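Local coordinates for acyl carrier protein (Thermotoga maritima MSB8, PDB 6LVU), which probably carries the growing acyl chain through the steps of fatty acid biosynthesis, at residues A[12-15]-A[16-20]; A[25-28]-A[29-32]; A[46-49]-A[50-53]. One frame throughout, in Å; residues are numbered along the deposited sequence.

How the contacts relate
Contact 1 is the last turns of helix 4-19, contact 3 a stretch of helix 42-54; both are partly buried, whereas contact 2 is a surface turn in the loop between those helices. Apolar side chains of the two helical contacts meet directly: Ile14 and Ile15 of 12-20 pack on Phe50 of 46-53, while the polar sides of both carry carboxylates that bind zinc. A long, weak ion pair, Lys18 with Asp49, also links them. Contact 2 has no metal and is joined by a single turn hydrogen bond in place of the i to i+4 ladder. It touches contact 1, where Ile15 meets Val26 and Leu32, but not contact 3, whose centre is about 17 Å from its own.

Contact 1: A[12-15]-A[16-20]; sequences KSII and SEKLG. With ZN (zinc ion), chain D.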
# COMPACT_ATOMS: atom_id res chain seq x y z
N LYS A 12 -4.86 0.44 4.66
CA LYS A 12 -4.76 -0.68 5.57
C LYS A 12 -5.91 -1.66 5.35
O LYS A 12 -5.70 -2.88 5.34
CB LYS A 12 -4.74 -0.16 7.01
CG LYS A 12 -5.05 -1.20 8.07
CD LYS A 12 -4.88 -0.59 9.46
CE LYS A 12 -5.94 0.48 9.71
NZ LYS A 12 -5.75 1.18 11.00
N SER A 13 -7.11 -1.15 5.08
CA SER A 13 -8.25 -2.01 4.81
C SER A 13 -8.04 -2.79 3.52
O SER A 13 -8.26 -4.01 3.46
CB SER A 13 -9.52 -1.17 4.74
OG SER A 13 -9.85 -0.67 6.03
N ILE A 14 -7.62 -2.10 2.46
CA ILE A 14 -7.40 -2.78 1.19
C ILE A 14 -6.35 -3.87 1.34
O ILE A 14 -6.52 -4.98 0.84
CB ILE A 14 -7.00 -1.76 0.11
CG1 ILE A 14 -8.19 -0.82 -0.19
CG2 ILE A 14 -6.53 -2.44 -1.14
CD1 ILE A 14 -7.80 0.41 -1.00
N ILE A 15 -5.25 -3.57 2.04
CA ILE A 15 -4.19 -4.57 2.20
C ILE A 15 -4.73 -5.77 2.96
O ILE A 15 -4.51 -6.93 2.57
CB ILE A 15 -2.96 -3.97 2.89
CG1 ILE A 15 -2.19 -3.06 1.93
CG2 ILE A 15 -2.05 -5.07 3.42
CD1 ILE A 15 -0.96 -2.42 2.57
N SER A 16 -5.46 -5.50 4.04
CA SER A 16 -6.05 -6.57 4.84
C SER A 16 -7.05 -7.38 4.03
O SER A 16 -7.08 -8.61 4.12
CB SER A 16 -6.72 -5.98 6.07
OG SER A 16 -7.22 -6.99 6.92
N GLU A 17 -7.88 -6.70 3.23
CA GLU A 17 -8.87 -7.44 2.44
C GLU A 17 -8.19 -8.35 1.42
O GLU A 17 -8.59 -9.51 1.26
CB GLU A 17 -9.83 -6.47 1.72
CG GLU A 17 -10.78 -5.65 2.62
CD GLU A 17 -11.46 -4.49 1.88
OE1 GLU A 17 -12.30 -3.75 2.47
OE2 GLU A 17 -11.16 -4.31 0.68
N LYS A 18 -7.15 -7.87 0.74
CA LYS A 18 -6.58 -8.61 -0.37
C LYS A 18 -5.44 -9.54 0.03
O LYS A 18 -5.33 -10.63 -0.54
CB LYS A 18 -6.12 -7.66 -1.48
CG LYS A 18 -7.31 -7.16 -2.29
CD LYS A 18 -7.03 -5.88 -3.03
CE LYS A 18 -8.26 -5.50 -3.87
NZ LYS A 18 -8.88 -4.18 -3.52
N LEU A 19 -4.62 -9.17 1.00
CA LEU A 19 -3.57 -10.08 1.46
C LEU A 19 -4.07 -11.08 2.49
O LEU A 19 -3.38 -12.07 2.77
CB LEU A 19 -2.40 -9.29 2.06
CG LEU A 19 -1.19 -8.94 1.19
CD1 LEU A 19 -1.58 -8.33 -0.15
CD2 LEU A 19 -0.29 -8.00 1.97
N GLY A 20 -5.23 -10.84 3.09
CA GLY A 20 -5.78 -11.79 4.03
C GLY A 20 -5.22 -11.69 5.42
O GLY A 20 -5.58 -12.50 6.28
ZN ZN D . -12.12 -2.59 0.34
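Ile15 and Leu19 meet in a one-turn contact near the C-terminal end of helix 4-19, where an apolar side faces the interior and a polar side holds a metal. The two side chains run side by side in the same direction, Ile15 CG2 lying 3.7 Å from Leu19 CD2. Ile15 sets CG1 beside its backbone N (chi1 -74°), which puts CG2 anti to that N and turns this methyl along the helix toward Leu19. One residue back, Ile14 and Lys18 also lie side by side, but here Lys18 NZ comes 3.8 Å from Ile14 CG2, and the same NZ has a long, weak ion pair with Asp49. Four i to i+4 backbone hydrogen bonds carry the helix, from Ser16 N to Lys12 O at 2.9 Å through to Leu19 N to Ile15 O at 2.7 Å. On the polar side, extended Glu17 grips a zinc ion with both carboxylate oxygens, OE2 at 2.0 Å and OE1 at 2.4 Å. Ser16 OG is hydrogen-bonded to Val21 O and Ser13 OG to Glu23 OE2. Gly20 leaves the helix with positive phi (82°). This is an amphipathic helix end, its isoleucines and leucine packed on helix 42-54 in the acyl carrier protein fold.

Contact 2: A[25-28]-A[29-32]; sequences QVTE and EAKL
Thr27 and Ala30 are the ends of a type I beta turn, and a backbone hydrogen bond is the main polar link across it. Ala30 N donates to Thr27 O at 3.2 Å. The N-H points well at the oxygen (162°), yet the donor stands above the carbonyl plane, 66° out of it, a placement set by the tight curl of the chain. Van der Waals contacts follow the same bend. The Ala30 methyl points back at the first half of the turn, 3.6 Å from Thr27 O and 3.8 Å from Thr27 OG1. That hydroxyl sits between the threonine's own backbone N and carbonyl carbon (chi1 64°), which brings it over the inside of the turn. At the corner Glu29 folds back at chi2, so that its OE2 comes 3.7 Å from Glu28 CB. The charged ends stay apart: Glu28 OE1 and Glu29 OE2, like charges, are 5.4 Å from each other, and Glu28 bends away to form a salt bridge with Arg4. Backbone bonds from Glu28 to Gly70 and from Ala30 to Val69 tie the turn to the start of helix 69-79, while Val26 packs on Lys12 of helix 4-19 and Leu32 on Val69 and Ile72 of helix 69-79.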
# COMPACT_ATOMS: atom_id res chain seq x y z
N GLN A 25 -1.76 -6.22 12.05
CA GLN A 25 -0.42 -6.39 11.52
C GLN A 25 -0.00 -5.29 10.54
O GLN A 25 1.18 -5.23 10.16
CB GLN A 25 -0.29 -7.76 10.80
CG GLN A 25 -0.95 -8.93 11.54
CD GLN A 25 -1.01 -10.21 10.69
OE1 GLN A 25 -2.08 -10.79 10.48
NE2 GLN A 25 0.16 -10.65 10.20
N VAL A 26 -0.92 -4.45 10.08
CA VAL A 26 -0.63 -3.48 9.03
C VAL A 26 -0.30 -2.16 9.71
O VAL A 26 -1.18 -1.40 10.10
CB VAL A 26 -1.78 -3.35 8.04
CG1 VAL A 26 -1.43 -2.35 6.93
CG2 VAL A 26 -2.11 -4.72 7.45
N THR A 27 0.99 -1.88 9.84
CA THR A 27 1.48 -0.64 10.42
C THR A 27 2.29 0.11 9.38
O THR A 27 2.63 -0.43 8.32
CB THR A 27 2.35 -0.91 11.65
OG1 THR A 27 3.51 -1.63 11.23
CG2 THR A 27 1.57 -1.75 12.68
N GLU A 28 2.58 1.38 9.68
CA GLU A 28 3.41 2.18 8.78
C GLU A 28 4.75 1.51 8.48
O GLU A 28 5.27 1.65 7.37
CB GLU A 28 3.68 3.57 9.37
CG GLU A 28 2.47 4.50 9.45
CD GLU A 28 2.46 5.53 8.33
OE1 GLU A 28 3.55 5.79 7.76
OE2 GLU A 28 1.37 6.12 8.07
N GLU A 29 5.31 0.77 9.44
CA GLU A 29 6.65 0.20 9.32
C GLU A 29 6.67 -1.19 8.69
O GLU A 29 7.76 -1.72 8.47
CB GLU A 29 7.34 0.09 10.69
CG GLU A 29 7.80 1.41 11.31
CD GLU A 29 6.67 2.32 11.69
OE1 GLU A 29 5.67 1.84 12.29
OE2 GLU A 29 6.77 3.53 11.39
N ALA A 30 5.51 -1.79 8.45
CA ALA A 30 5.45 -3.16 7.96
C ALA A 30 5.95 -3.24 6.52
O ALA A 30 5.51 -2.47 5.65
CB ALA A 30 4.02 -3.70 8.05
N LYS A 31 6.86 -4.16 6.25
CA LYS A 31 7.31 -4.43 4.89
C LYS A 31 6.30 -5.36 4.24
O LYS A 31 5.85 -6.34 4.86
CB LYS A 31 8.71 -5.04 4.94
CG LYS A 31 9.70 -4.09 5.63
CD LYS A 31 11.00 -4.74 6.06
CE LYS A 31 12.16 -4.39 5.17
NZ LYS A 31 12.02 -4.92 3.79
N LEU A 32 5.88 -5.04 3.01
CA LEU A 32 4.86 -5.85 2.35
C LEU A 32 5.28 -7.31 2.30
O LEU A 32 4.54 -8.20 2.73
CB LEU A 32 4.58 -5.34 0.93
CG LEU A 32 3.91 -4.01 0.58
CD1 LEU A 32 2.80 -3.61 1.57
CD2 LEU A 32 4.96 -2.92 0.46

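Contact 3: A[46-49]-A[50-53]; sequences LVMD and FESE. With ZN (zinc ion), chain E; ZN (zinc ion), chain C.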
# COMPACT_ATOMS: atom_id res chain seq x y z
N LEU A 46 -2.16 -4.40 -5.94
CA LEU A 46 -2.46 -3.49 -4.84
C LEU A 46 -2.40 -2.05 -5.31
O LEU A 46 -3.31 -1.26 -5.05
CB LEU A 46 -1.49 -3.72 -3.68
CG LEU A 46 -1.61 -5.05 -2.92
CD1 LEU A 46 -0.43 -5.22 -1.96
CD2 LEU A 46 -2.92 -5.16 -2.17
N VAL A 47 -1.34 -1.70 -6.03
CA VAL A 47 -1.17 -0.32 -6.49
C VAL A 47 -2.31 0.10 -7.41
O VAL A 47 -2.81 1.22 -7.30
CB VAL A 47 0.21 -0.17 -7.16
CG1 VAL A 47 0.19 0.98 -8.11
CG2 VAL A 47 1.23 0.09 -6.08
N MET A 48 -2.73 -0.78 -8.32
CA MET A 48 -3.86 -0.41 -9.17
C MET A 48 -5.12 -0.22 -8.34
O MET A 48 -5.97 0.62 -8.66
CB MET A 48 -4.09 -1.46 -10.24
CG MET A 48 -3.64 -1.01 -11.62
SD MET A 48 -3.69 -2.41 -12.75
CE MET A 48 -2.45 -3.43 -11.98
N ASP A 49 -5.28 -1.01 -7.27
CA ASP A 49 -6.43 -0.81 -6.41
C ASP A 49 -6.33 0.52 -5.66
O ASP A 49 -7.31 1.26 -5.59
CB ASP A 49 -6.56 -2.01 -5.48
CG ASP A 49 -6.75 -3.31 -6.27
OD1 ASP A 49 -7.31 -3.23 -7.39
OD2 ASP A 49 -6.31 -4.38 -5.81
N PHE A 50 -5.12 0.86 -5.18
CA PHE A 50 -4.90 2.19 -4.60
C PHE A 50 -5.08 3.29 -5.64
O PHE A 50 -5.61 4.37 -5.33
CB PHE A 50 -3.50 2.29 -3.97
CG PHE A 50 -3.25 1.26 -2.88
CD1 PHE A 50 -4.27 0.91 -2.00
CD2 PHE A 50 -2.03 0.63 -2.77
CE1 PHE A 50 -4.06 -0.06 -1.02
CE2 PHE A 50 -1.81 -0.32 -1.78
CZ PHE A 50 -2.82 -0.66 -0.91
N GLU A 51 -4.64 3.05 -6.88
CA GLU A 51 -4.82 4.04 -7.94
C GLU A 51 -6.29 4.37 -8.14
O GLU A 51 -6.67 5.54 -8.24
CB GLU A 51 -4.21 3.52 -9.24
CG GLU A 51 -2.74 3.87 -9.39
CD GLU A 51 -2.07 3.23 -10.58
OE1 GLU A 51 -0.92 3.61 -10.89
OE2 GLU A 51 -2.69 2.35 -11.23
N SER A 52 -7.14 3.34 -8.18
CA SER A 52 -8.57 3.55 -8.34
C SER A 52 -9.23 4.04 -7.06
O SER A 52 -10.27 4.70 -7.11
CB SER A 52 -9.22 2.25 -8.81
OG SER A 52 -10.58 2.18 -8.44
N GLU A 53 -8.66 3.71 -5.90
CA GLU A 53 -9.24 4.15 -4.64
C GLU A 53 -9.12 5.67 -4.45
O GLU A 53 -10.08 6.33 -4.03
CB GLU A 53 -8.58 3.39 -3.50
CG GLU A 53 -9.22 3.55 -2.16
CD GLU A 53 -10.61 2.93 -2.10
OE1 GLU A 53 -11.43 3.40 -1.28
OE2 GLU A 53 -10.89 1.96 -2.86
ZN ZN E . -6.80 -4.97 -8.47
ZN ZN C . -13.04 2.21 -0.70
O HOH W 1 -14.53 2.06 -2.37
O HOH W 2 -7.48 -6.43 -6.83
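A carbonyl oxygen lies against the Phe50 ring: Leu46 O sits over one face, offset toward the rim and 3.2 Å from Phe50 CD2, while accepting the hydrogen bond from Phe50 N at 2.8 Å. CG stands anti to the carbonyl carbon (chi1 -58°), and the turn about CB-CG (chi2 -38°) sets one ring face against Leu46 O, with Phe50 CE2 also meeting Leu46 CB at 3.9 Å. A leucine in place of Phe50 would probably leave Leu46 O without the flat ring it lies against and open a gap against Ile14 and Ile15. Three further i to i+4 bonds continue the helix. Glu51 stretches back across Val47 and Met48, bringing OE2 3.5 Å from Met48 CG; its carboxylate is held by a salt bridge to Lys57 and a hydrogen bond from Val58 N. Two other carboxylates bind zinc in this crystal structure. Asp49 OD1 binds a zinc ion at 2.1 Å, which Asp45 and a water also bind, and Glu53 OE1 binds a second zinc at 2.1 Å with another water. Within the fold, Phe50 of helix 42-54 is buried and touches Ile14 and Ile15 of helix 4-19 as well as Ile72 and Ile76 of helix 69-79.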